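PDB 1G3R: CELL division inhibitor, which probably binds and hydrolyses ATP with magnesium, as a MinD-type ATPase of the P-loop family. Local coordinates for residues T18-L23 with L116-A121; T141-S146 with F168-Y173; P198-I203 with P218-A223. All blocks are in the same frame, centred on the assembly; numbering follows the deposited sequence.

Contact 1: T18-L23 with L116-A121; sequences TVTANL and LIDCPA. With ACP (phosphomethylphosphonic acid adenylate ester), chain C.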
loop_
_atom_site.group_PDB
_atom_site.type_symbol
_atom_site.label_atom_id
_atom_site.label_comp_id
_atom_site.label_asym_id
_atom_site.label_seq_id
_atom_site.Cartn_x
_atom_site.Cartn_y
_atom_site.Cartn_z
ATOM N N THR A 18 -1.965 -0.468 6.151
ATOM C CA THR A 18 -2.853 -1.571 6.480
ATOM C C THR A 18 -3.307 -2.238 5.192
ATOM O O THR A 18 -3.264 -3.470 5.057
ATOM C CB THR A 18 -4.077 -1.069 7.246
ATOM O OG1 THR A 18 -3.648 -0.498 8.488
ATOM C CG2 THR A 18 -5.051 -2.212 7.514
ATOM N N VAL A 19 -3.734 -1.415 4.243
ATOM C CA VAL A 19 -4.179 -1.918 2.952
ATOM C C VAL A 19 -3.038 -2.673 2.261
ATOM O O VAL A 19 -3.192 -3.827 1.854
ATOM C CB VAL A 19 -4.657 -0.756 2.066
ATOM C CG1 VAL A 19 -4.903 -1.244 0.632
ATOM C CG2 VAL A 19 -5.932 -0.161 2.662
ATOM N N THR A 20 -1.886 -2.027 2.146
ATOM C CA THR A 20 -0.747 -2.662 1.510
ATOM C C THR A 20 -0.508 -4.051 2.099
ATOM O O THR A 20 -0.419 -5.036 1.364
ATOM C CB THR A 20 0.525 -1.818 1.687
ATOM O OG1 THR A 20 0.263 -0.472 1.272
ATOM C CG2 THR A 20 1.669 -2.382 0.847
ATOM N N ALA A 21 -0.427 -4.129 3.425
ATOM C CA ALA A 21 -0.168 -5.399 4.101
ATOM C C ALA A 21 -1.275 -6.440 3.954
ATOM O O ALA A 21 -1.008 -7.586 3.605
ATOM C CB ALA A 21 0.105 -5.153 5.564
ATOM N N ASN A 22 -2.513 -6.056 4.239
ATOM C CA ASN A 22 -3.608 -7.007 4.111
ATOM C C ASN A 22 -3.830 -7.459 2.681
ATOM O O ASN A 22 -4.044 -8.649 2.420
ATOM C CB ASN A 22 -4.895 -6.426 4.678
ATOM C CG ASN A 22 -4.940 -6.536 6.169
ATOM O OD1 ASN A 22 -4.623 -5.585 6.885
ATOM N ND2 ASN A 22 -5.301 -7.718 6.659
ATOM N N LEU A 23 -3.782 -6.508 1.757
ATOM C CA LEU A 23 -3.962 -6.834 0.361
ATOM C C LEU A 23 -2.859 -7.801 -0.064
ATOM O O LEU A 23 -3.139 -8.819 -0.687
ATOM C CB LEU A 23 -3.910 -5.568 -0.481
ATOM C CG LEU A 23 -4.186 -5.803 -1.962
ATOM C CD1 LEU A 23 -5.589 -6.383 -2.144
ATOM C CD2 LEU A 23 -4.040 -4.495 -2.705
ATOM N N LEU A 116 3.232 -4.103 -4.600
ATOM C CA LEU A 116 2.395 -3.102 -3.943
ATOM C C LEU A 116 3.229 -2.108 -3.152
ATOM O O LEU A 116 3.858 -2.463 -2.148
ATOM C CB LEU A 116 1.398 -3.784 -3.016
ATOM C CG LEU A 116 0.601 -4.917 -3.659
ATOM C CD1 LEU A 116 -0.344 -5.514 -2.638
ATOM C CD2 LEU A 116 -0.171 -4.391 -4.856
ATOM N N ILE A 117 3.211 -0.856 -3.602
ATOM C CA ILE A 117 3.982 0.209 -2.976
ATOM C C ILE A 117 3.205 0.999 -1.927
ATOM O O ILE A 117 2.172 1.598 -2.226
ATOM C CB ILE A 117 4.485 1.188 -4.043
ATOM C CG1 ILE A 117 5.089 0.400 -5.206
ATOM C CG2 ILE A 117 5.522 2.117 -3.450
ATOM C CD1 ILE A 117 5.317 1.217 -6.454
ATOM N N ASP A 118 3.709 0.993 -0.694
ATOM C CA ASP A 118 3.084 1.731 0.398
ATOM C C ASP A 118 3.624 3.146 0.234
ATOM O O ASP A 118 4.819 3.371 0.384
ATOM C CB ASP A 118 3.510 1.133 1.743
ATOM C CG ASP A 118 2.704 1.681 2.915
ATOM O OD1 ASP A 118 1.672 2.348 2.679
ATOM O OD2 ASP A 118 3.093 1.439 4.081
ATOM N N CYS A 119 2.745 4.093 -0.080
ATOM C CA CYS A 119 3.158 5.471 -0.313
ATOM C C CYS A 119 2.843 6.481 0.782
ATOM O O CYS A 119 1.732 6.519 1.316
ATOM C CB CYS A 119 2.540 5.987 -1.615
ATOM S SG CYS A 119 3.089 5.158 -3.116
ATOM N N PRO A 120 3.824 7.334 1.123
ATOM C CA PRO A 120 3.589 8.342 2.158
ATOM C C PRO A 120 2.627 9.404 1.614
ATOM O O PRO A 120 2.687 9.774 0.438
ATOM C CB PRO A 120 4.985 8.893 2.413
ATOM C CG PRO A 120 5.621 8.794 1.078
ATOM C CD PRO A 120 5.202 7.419 0.612
ATOM N N ALA A 121 1.731 9.884 2.463
ATOM C CA ALA A 121 0.765 10.896 2.046
ATOM C C ALA A 121 1.430 12.224 1.667
ATOM O O ALA A 121 2.481 12.592 2.209
ATOM C CB ALA A 121 -0.252 11.126 3.162
HETATM P PG ACP C . 0.655 7.192 7.483
HETATM O O1G ACP C . 0.080 8.262 6.781
HETATM O O2G ACP C . 1.638 7.638 8.453
HETATM O O3G ACP C . 1.439 6.440 6.418
HETATM P PB ACP C . -1.297 4.938 7.192
HETATM O O1B ACP C . -2.179 5.448 6.179
HETATM O O2B ACP C . -0.406 3.915 6.610
HETATM C C3B ACP C . -0.382 6.087 8.029
HETATM P PA ACP C . -2.111 2.808 8.865
HETATM O O1A ACP C . -0.956 2.499 9.624
HETATM O O2A ACP C . -2.422 1.832 7.844
HETATM O O3A ACP C . -2.126 4.191 8.260
HETATM O "O5'" ACP C . -3.243 2.814 9.849
HETATM C "C5'" ACP C . -3.311 3.654 11.048
HETATM C "C4'" ACP C . -3.827 2.877 12.202
HETATM O "O4'" ACP C . -5.260 2.633 12.078
HETATM C "C3'" ACP C . -3.228 1.508 12.361
HETATM O "O3'" ACP C . -2.877 1.251 13.722
HETATM C "C2'" ACP C . -4.267 0.535 11.911
HETATM O "O2'" ACP C . -4.252 -0.728 12.558
HETATM C "C1'" ACP C . -5.551 1.215 12.147
HETATM N N9 ACP C . -6.574 0.985 11.091
HETATM C C8 ACP C . -6.555 1.167 9.703
HETATM N N7 ACP C . -7.654 0.852 9.081
HETATM C C5 ACP C . -8.486 0.427 10.099
HETATM C C6 ACP C . -9.832 -0.056 10.108
HETATM N N6 ACP C . -10.509 -0.156 8.967
HETATM N N1 ACP C . -10.403 -0.413 11.333
HETATM C C2 ACP C . -9.691 -0.301 12.491
HETATM N N3 ACP C . -8.411 0.148 12.568
HETATM C C4 ACP C . -7.859 0.496 11.339
#
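Thr20 and Leu116 carry most of the contact between the helix that leaves the P-loop and the strand that ends in the magnesium-site Asp118, an arrangement expected of a MinD-type P-loop ATPase. Helix 18-23 runs nearly antiparallel to strand 116-118, at 153°, with 8.3 Å between the two axes. With OG1 of Thr20 beside the backbone N (chi1 -52°), the CG2 methyl lies anti to that N, 4.1 Å from Leu116 CB, and also faces Asp118 CB. Thr20 OG1 itself bonds to Lys16 O one turn earlier and stands 3.5 Å from Asp118 OD1. With an alanine here, Lys16 O would probably be left without its side-chain partner, and a gap is likely to open against Leu116 CB, where CG2 now packs. One turn on, Leu23 meets Leu116 at about a right angle, CD2 to CD1 at 3.8 Å, continuing the contact in purely apolar form. Asp118 is fixed from its other oxygen, OD2, by a hydrogen bond with Thr17 OG1. At the start of the helix the nucleotide is gripped twice at one atom: O2A of the ATP analogue accepts from Thr18 N at 2.9 Å and from Thr18 OG1 at 2.7 Å.

Contact 2: T141-S146 with F168-Y173; sequences TNPEIS and FVLNRY. With ACP (phosphomethylphosphonic acid adenylate ester), chain C.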
loop_
_atom_site.group_PDB
_atom_site.type_symbol
_atom_site.label_atom_id
_atom_site.label_comp_id
_atom_site.label_asym_id
_atom_site.label_seq_id
_atom_site.Cartn_x
_atom_site.Cartn_y
_atom_site.Cartn_z
ATOM N N THR A 141 -9.026 5.972 1.220
ATOM C CA THR A 141 -9.608 7.139 1.859
ATOM C C THR A 141 -10.592 6.808 2.969
ATOM O O THR A 141 -11.103 5.691 3.050
ATOM C CB THR A 141 -10.323 8.013 0.818
ATOM O OG1 THR A 141 -10.776 9.227 1.437
ATOM C CG2 THR A 141 -11.514 7.258 0.224
ATOM N N ASN A 142 -10.848 7.801 3.819
ATOM C CA ASN A 142 -11.778 7.674 4.939
ATOM C C ASN A 142 -13.097 8.360 4.589
ATOM O O ASN A 142 -13.139 9.215 3.708
ATOM C CB ASN A 142 -11.203 8.333 6.195
ATOM C CG ASN A 142 -9.850 7.769 6.589
ATOM O OD1 ASN A 142 -9.685 6.557 6.749
ATOM N ND2 ASN A 142 -8.873 8.653 6.760
ATOM N N PRO A 143 -14.190 7.996 5.281
ATOM C CA PRO A 143 -15.507 8.593 5.028
ATOM C C PRO A 143 -15.585 10.068 5.447
ATOM O O PRO A 143 -16.642 10.554 5.850
ATOM C CB PRO A 143 -16.448 7.712 5.852
ATOM C CG PRO A 143 -15.736 6.390 5.896
ATOM C CD PRO A 143 -14.318 6.824 6.165
ATOM N N GLU A 144 -14.454 10.764 5.358
ATOM C CA GLU A 144 -14.370 12.180 5.709
ATOM C C GLU A 144 -14.487 12.974 4.425
ATOM O O GLU A 144 -14.168 12.471 3.347
ATOM C CB GLU A 144 -13.029 12.491 6.370
ATOM C CG GLU A 144 -12.796 11.761 7.680
ATOM C CD GLU A 144 -11.328 11.719 8.064
ATOM O OE1 GLU A 144 -10.672 12.785 8.030
ATOM O OE2 GLU A 144 -10.832 10.621 8.402
ATOM N N ILE A 145 -14.928 14.219 4.535
ATOM C CA ILE A 145 -15.095 15.044 3.350
ATOM C C ILE A 145 -13.784 15.640 2.848
ATOM O O ILE A 145 -13.433 15.480 1.676
ATOM C CB ILE A 145 -16.117 16.180 3.605
ATOM C CG1 ILE A 145 -16.314 16.987 2.319
ATOM C CG2 ILE A 145 -15.662 17.057 4.772
ATOM C CD1 ILE A 145 -16.828 16.152 1.147
ATOM N N SER A 146 -13.062 16.325 3.728
ATOM C CA SER A 146 -11.797 16.928 3.345
ATOM C C SER A 146 -10.888 15.826 2.831
ATOM O O SER A 146 -10.026 16.060 1.988
ATOM C CB SER A 146 -11.144 17.613 4.542
ATOM O OG SER A 146 -10.806 16.667 5.538
ATOM N N PHE A 168 -10.984 3.390 -5.723
ATOM C CA PHE A 168 -10.608 3.690 -4.356
ATOM C C PHE A 168 -11.139 2.679 -3.363
ATOM O O PHE A 168 -11.896 1.768 -3.709
ATOM C CB PHE A 168 -11.096 5.079 -3.955
ATOM C CG PHE A 168 -12.581 5.165 -3.757
ATOM C CD1 PHE A 168 -13.108 5.566 -2.531
ATOM C CD2 PHE A 168 -13.456 4.866 -4.800
ATOM C CE1 PHE A 168 -14.488 5.669 -2.345
ATOM C CE2 PHE A 168 -14.836 4.967 -4.624
ATOM C CZ PHE A 168 -15.353 5.369 -3.395
ATOM N N VAL A 169 -10.722 2.864 -2.119
ATOM C CA VAL A 169 -11.115 2.013 -1.015
ATOM C C VAL A 169 -11.683 2.922 0.065
ATOM O O VAL A 169 -11.052 3.917 0.443
ATOM C CB VAL A 169 -9.896 1.265 -0.435
ATOM C CG1 VAL A 169 -10.311 0.468 0.780
ATOM C CG2 VAL A 169 -9.286 0.357 -1.490
ATOM N N LEU A 170 -12.878 2.604 0.543
ATOM C CA LEU A 170 -13.483 3.407 1.599
ATOM C C LEU A 170 -13.156 2.677 2.901
ATOM O O LEU A 170 -13.857 1.742 3.311
ATOM C CB LEU A 170 -15.000 3.511 1.412
ATOM C CG LEU A 170 -15.670 4.879 1.601
ATOM C CD1 LEU A 170 -17.078 4.620 2.114
ATOM C CD2 LEU A 170 -14.919 5.767 2.585
ATOM N N ASN A 171 -12.076 3.113 3.537
ATOM C CA ASN A 171 -11.605 2.504 4.765
ATOM C C ASN A 171 -12.163 3.163 6.009
ATOM O O ASN A 171 -12.478 4.353 5.999
ATOM C CB ASN A 171 -10.081 2.586 4.816
ATOM C CG ASN A 171 -9.491 1.805 5.970
ATOM O OD1 ASN A 171 -8.441 2.160 6.500
ATOM N ND2 ASN A 171 -10.158 0.727 6.355
ATOM N N ARG A 172 -12.278 2.381 7.080
ATOM C CA ARG A 172 -12.750 2.893 8.358
ATOM C C ARG A 172 -14.249 3.161 8.448
ATOM O O ARG A 172 -14.732 3.624 9.479
ATOM C CB ARG A 172 -11.990 4.177 8.690
ATOM C CG ARG A 172 -10.487 4.015 8.832
ATOM C CD ARG A 172 -10.155 3.501 10.211
ATOM N NE ARG A 172 -8.937 4.093 10.752
ATOM C CZ ARG A 172 -8.667 4.174 12.051
ATOM N NH1 ARG A 172 -9.533 3.704 12.943
ATOM N NH2 ARG A 172 -7.533 4.725 12.462
ATOM N N TYR A 173 -14.988 2.879 7.382
ATOM C CA TYR A 173 -16.427 3.117 7.395
ATOM C C TYR A 173 -17.092 2.479 8.613
ATOM O O TYR A 173 -16.684 1.413 9.071
ATOM C CB TYR A 173 -17.082 2.569 6.127
ATOM C CG TYR A 173 -18.564 2.851 6.070
ATOM C CD1 TYR A 173 -19.039 4.164 5.979
ATOM C CD2 TYR A 173 -19.497 1.812 6.140
ATOM C CE1 TYR A 173 -20.410 4.438 5.959
ATOM C CE2 TYR A 173 -20.872 2.071 6.123
ATOM C CZ TYR A 173 -21.323 3.386 6.033
ATOM O OH TYR A 173 -22.680 3.652 6.015
HETATM P PG ACP C . 0.655 7.192 7.483
HETATM O O1G ACP C . 0.080 8.262 6.781
HETATM O O2G ACP C . 1.638 7.638 8.453
HETATM O O3G ACP C . 1.439 6.440 6.418
HETATM P PB ACP C . -1.297 4.938 7.192
HETATM O O1B ACP C . -2.179 5.448 6.179
HETATM O O2B ACP C . -0.406 3.915 6.610
HETATM C C3B ACP C . -0.382 6.087 8.029
HETATM P PA ACP C . -2.111 2.808 8.865
HETATM O O1A ACP C . -0.956 2.499 9.624
HETATM O O2A ACP C . -2.422 1.832 7.844
HETATM O O3A ACP C . -2.126 4.191 8.260
HETATM O "O5'" ACP C . -3.243 2.814 9.849
HETATM C "C5'" ACP C . -3.311 3.654 11.048
HETATM C "C4'" ACP C . -3.827 2.877 12.202
HETATM O "O4'" ACP C . -5.260 2.633 12.078
HETATM C "C3'" ACP C . -3.228 1.508 12.361
HETATM O "O3'" ACP C . -2.877 1.251 13.722
HETATM C "C2'" ACP C . -4.267 0.535 11.911
HETATM O "O2'" ACP C . -4.252 -0.728 12.558
HETATM C "C1'" ACP C . -5.551 1.215 12.147
HETATM N N9 ACP C . -6.574 0.985 11.091
HETATM C C8 ACP C . -6.555 1.167 9.703
HETATM N N7 ACP C . -7.654 0.852 9.081
HETATM C C5 ACP C . -8.486 0.427 10.099
HETATM C C6 ACP C . -9.832 -0.056 10.108
HETATM N N6 ACP C . -10.509 -0.156 8.967
HETATM N N1 ACP C . -10.403 -0.413 11.333
HETATM C C2 ACP C . -9.691 -0.301 12.491
HETATM N N3 ACP C . -8.411 0.148 12.568
HETATM C C4 ACP C . -7.859 0.496 11.339
#
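With OG1 of Thr141 anti to the backbone N (chi1 -174°), its CG2 falls between the N and the carbonyl carbon and meets the Phe168 ring at its edge, 3.6 Å from CD1. Phe168 holds its ring in the corresponding place, with CG between backbone N and carbonyl carbon (chi1 72°). Along the backbone the strands pair in parallel: Thr141 N donates to Val169 O at 3.0 Å, and Asn171 N donates to Thr141 O at 2.8 Å.

Past the strand end, the work passes to a proline. Pro143 CG sits 3.5 Å from Leu170 CD2 and approaches the Tyr173 ring in its plane, at the edge, 4.0 Å from CD1, so that one ring carbon touches an aliphatic and an aromatic side chain in directions roughly at right angles. Asn142 extends alongside Arg172, both pointing the same way, with OD1 3.4 Å from Arg172 CG and the amide and guanidinium planes 77° apart. Its CA-H also points at Asn171 O.

Arg172, bent at chi2 and chi3, folds over the nucleotide: CD lies against the adenine, and C4 of the base stands 3.7 Å above one guanidinium face, offset toward the rim. Its NH1 forms a salt bridge with Glu199 OE2, which ties the charge to the neighbouring loop and helps fix the guanidinium over the base. Asn171, beside the same adenine, is an ADP-binding residue.

The whole belongs to one beta-alpha-beta unit, strand 136-141, helix 145-161 and strand 164-173. Thr141 packs against Cys147, Leu148 and Thr151 of that helix, Asn142 reaches Thr14 of the P-loop, and strand 193-198 flanks the far side of 164-173 through Phe168, Leu170 and Tyr173.

Contact 3: P198-I203 with P218-A223; sequences PEDPAI and PESKGA. With ACP (phosphomethylphosphonic acid adenylate ester), chain C.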
loop_
_atom_site.group_PDB
_atom_site.type_symbol
_atom_site.label_atom_id
_atom_site.label_comp_id
_atom_site.label_asym_id
_atom_site.label_seq_id
_atom_site.Cartn_x
_atom_site.Cartn_y
_atom_site.Cartn_z
ATOM N N PRO A 198 -14.441 -1.867 6.857
ATOM C CA PRO A 198 -15.056 -1.400 8.102
ATOM C C PRO A 198 -14.069 -1.057 9.204
ATOM O O PRO A 198 -12.917 -1.479 9.181
ATOM C CB PRO A 198 -15.948 -2.571 8.496
ATOM C CG PRO A 198 -15.145 -3.744 8.033
ATOM C CD PRO A 198 -14.719 -3.300 6.652
ATOM N N GLU A 199 -14.531 -0.270 10.162
ATOM C CA GLU A 199 -13.706 0.100 11.302
ATOM C C GLU A 199 -13.759 -1.147 12.178
ATOM O O GLU A 199 -14.734 -1.370 12.894
ATOM C CB GLU A 199 -14.328 1.293 12.027
ATOM C CG GLU A 199 -13.654 1.687 13.334
ATOM C CD GLU A 199 -12.270 2.255 13.127
ATOM O OE1 GLU A 199 -12.048 2.896 12.078
ATOM O OE2 GLU A 199 -11.410 2.075 14.019
ATOM N N ASP A 200 -12.723 -1.974 12.097
ATOM C CA ASP A 200 -12.683 -3.210 12.868
ATOM C C ASP A 200 -11.436 -3.294 13.747
ATOM O O ASP A 200 -10.317 -3.302 13.240
ATOM C CB ASP A 200 -12.724 -4.402 11.909
ATOM C CG ASP A 200 -12.956 -5.715 12.616
ATOM O OD1 ASP A 200 -12.657 -5.807 13.825
ATOM O OD2 ASP A 200 -13.425 -6.662 11.954
ATOM N N PRO A 201 -11.618 -3.353 15.080
ATOM C CA PRO A 201 -10.504 -3.441 16.032
ATOM C C PRO A 201 -9.533 -4.566 15.663
ATOM O O PRO A 201 -8.341 -4.500 15.980
ATOM C CB PRO A 201 -11.208 -3.708 17.357
ATOM C CG PRO A 201 -12.479 -2.968 17.204
ATOM C CD PRO A 201 -12.907 -3.320 15.793
ATOM N N ALA A 202 -10.054 -5.595 14.994
ATOM C CA ALA A 202 -9.248 -6.733 14.563
ATOM C C ALA A 202 -8.114 -6.294 13.643
ATOM O O ALA A 202 -7.026 -6.872 13.657
ATOM C CB ALA A 202 -10.125 -7.750 13.846
ATOM N N ILE A 203 -8.374 -5.276 12.833
ATOM C CA ILE A 203 -7.362 -4.765 11.922
ATOM C C ILE A 203 -6.218 -4.152 12.716
ATOM O O ILE A 203 -5.051 -4.285 12.335
ATOM C CB ILE A 203 -7.966 -3.729 10.956
ATOM C CG1 ILE A 203 -8.872 -4.451 9.962
ATOM C CG2 ILE A 203 -6.877 -2.977 10.230
ATOM C CD1 ILE A 203 -9.455 -3.571 8.903
ATOM N N PRO A 218 -8.987 -14.426 10.484
ATOM C CA PRO A 218 -9.690 -14.781 9.250
ATOM C C PRO A 218 -11.202 -14.569 9.185
ATOM O O PRO A 218 -11.714 -14.148 8.147
ATOM C CB PRO A 218 -9.295 -16.243 9.040
ATOM C CG PRO A 218 -9.090 -16.744 10.438
ATOM C CD PRO A 218 -8.325 -15.613 11.059
ATOM N N GLU A 219 -11.911 -14.850 10.277
ATOM C CA GLU A 219 -13.368 -14.709 10.291
ATOM C C GLU A 219 -13.885 -13.292 10.537
ATOM O O GLU A 219 -15.062 -13.008 10.295
ATOM C CB GLU A 219 -13.982 -15.649 11.339
ATOM C CG GLU A 219 -13.715 -17.150 11.119
ATOM C CD GLU A 219 -14.134 -17.629 9.741
ATOM O OE1 GLU A 219 -15.179 -17.147 9.239
ATOM O OE2 GLU A 219 -13.426 -18.496 9.169
ATOM N N SER A 220 -13.009 -12.411 11.015
ATOM C CA SER A 220 -13.382 -11.029 11.315
ATOM C C SER A 220 -13.935 -10.319 10.093
ATOM O O SER A 220 -13.673 -10.729 8.961
ATOM C CB SER A 220 -12.169 -10.259 11.822
ATOM O OG SER A 220 -11.256 -10.032 10.770
ATOM N N LYS A 221 -14.693 -9.248 10.318
ATOM C CA LYS A 221 -15.267 -8.497 9.211
ATOM C C LYS A 221 -14.175 -7.903 8.334
ATOM O O LYS A 221 -14.214 -8.044 7.110
ATOM C CB LYS A 221 -16.186 -7.379 9.717
ATOM C CG LYS A 221 -17.466 -7.871 10.393
ATOM C CD LYS A 221 -18.486 -6.751 10.500
ATOM C CE LYS A 221 -19.766 -7.206 11.201
ATOM N NZ LYS A 221 -19.627 -7.269 12.692
ATOM N N GLY A 222 -13.201 -7.242 8.954
ATOM C CA GLY A 222 -12.116 -6.656 8.186
ATOM C C GLY A 222 -11.402 -7.687 7.328
ATOM O O GLY A 222 -11.042 -7.427 6.180
ATOM N N ALA A 223 -11.199 -8.874 7.882
ATOM C CA ALA A 223 -10.522 -9.933 7.152
ATOM C C ALA A 223 -11.248 -10.262 5.851
ATOM O O ALA A 223 -10.637 -10.294 4.780
ATOM C CB ALA A 223 -10.416 -11.172 8.021
HETATM P PG ACP C . 0.655 7.192 7.483
HETATM O O1G ACP C . 0.080 8.262 6.781
HETATM O O2G ACP C . 1.638 7.638 8.453
HETATM O O3G ACP C . 1.439 6.440 6.418
HETATM P PB ACP C . -1.297 4.938 7.192
HETATM O O1B ACP C . -2.179 5.448 6.179
HETATM O O2B ACP C . -0.406 3.915 6.610
HETATM C C3B ACP C . -0.382 6.087 8.029
HETATM P PA ACP C . -2.111 2.808 8.865
HETATM O O1A ACP C . -0.956 2.499 9.624
HETATM O O2A ACP C . -2.422 1.832 7.844
HETATM O O3A ACP C . -2.126 4.191 8.260
HETATM O "O5'" ACP C . -3.243 2.814 9.849
HETATM C "C5'" ACP C . -3.311 3.654 11.048
HETATM C "C4'" ACP C . -3.827 2.877 12.202
HETATM O "O4'" ACP C . -5.260 2.633 12.078
HETATM C "C3'" ACP C . -3.228 1.508 12.361
HETATM O "O3'" ACP C . -2.877 1.251 13.722
HETATM C "C2'" ACP C . -4.267 0.535 11.911
HETATM O "O2'" ACP C . -4.252 -0.728 12.558
HETATM C "C1'" ACP C . -5.551 1.215 12.147
HETATM N N9 ACP C . -6.574 0.985 11.091
HETATM C C8 ACP C . -6.555 1.167 9.703
HETATM N N7 ACP C . -7.654 0.852 9.081
HETATM C C5 ACP C . -8.486 0.427 10.099
HETATM C C6 ACP C . -9.832 -0.056 10.108
HETATM N N6 ACP C . -10.509 -0.156 8.967
HETATM N N1 ACP C . -10.403 -0.413 11.333
HETATM C C2 ACP C . -9.691 -0.301 12.491
HETATM N N3 ACP C . -8.411 0.148 12.568
HETATM C C4 ACP C . -7.859 0.496 11.339
HETATM O O HOH W 1 -15.336 -8.259 12.622
#
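Asp200 and Gly222 form the tight centre of this contact, where two helix starts meet. The carboxylate divides its work: OD1 caps its own helix by accepting from Ala202 N at 2.9 Å, met from above the carboxylate plane, while OD2 accepts from Gly222 N at 3.1 Å on its anti side and somewhat out of the carboxylate plane, with an N-H...O angle of 170°. CG anti to the backbone N (chi1 -169°) brings OD2 to Gly222 while OD1 stays near Ala202 N. Held between two helix N-termini, its negative charge is likely to be stabilised.

Around it the apolar contacts are small. Ala202 CB lies 3.8 Å from Ser220 CB, and Ile203 CD1 reaches to 4.1 Å from Gly222 CA. Gly222 has no side chain, and the helix backbone comes close to Asp200 and Ile203 here. Ser220 caps the second helix, its OG accepting from Ala223 N while also bonding to Lys217 O.

The outer side is looser and wetter. Lys221 lays only its CB against Asp200 OD2 and the Pro198 ring, and the rest of the chain leads away from the contact. A water there donates to Asp200 OD2 and accepts from Lys221 N, each at 2.6 Å, so the carboxylate oxygen has solvent as a second partner.

On its other flank, the 198-203 segment faces the nucleotide. Ile203 sets CG2 and CD1 against the adenine, and the backbone reads its polar edge. Adenine N6 donates to Pro198 O at 2.8 Å. Adenine N1 accepts from Asp200 N at 2.9 Å. A carbonyl and an amide two residues apart, matched to N6 and N1, are a common way for proteins to recognise adenine, here at the end of strand 193-198.

In the fold
The three contacts follow one another along the chain, each closing before the next opens, and all three touch the bound ATP analogue. Their centres lie about 15 Å apart for contacts 1 and 2, about 17 Å for 1 and 3, and about 16 Å for 2 and 3. Contacts 1 and 2 both reach the mixed, largely parallel sheet, at the strand ends 114-118, 136-141 and 164-173, while contact 3 follows strand 193-198 at the sheet's edge. Contact 3 touches contact 1 where Ile203 meets Thr18, and contact 2 through the Tyr173 backbone beside Glu199. Contact 1 thus serves the phosphate and magnesium end, contacts 2 and 3 the adenine end.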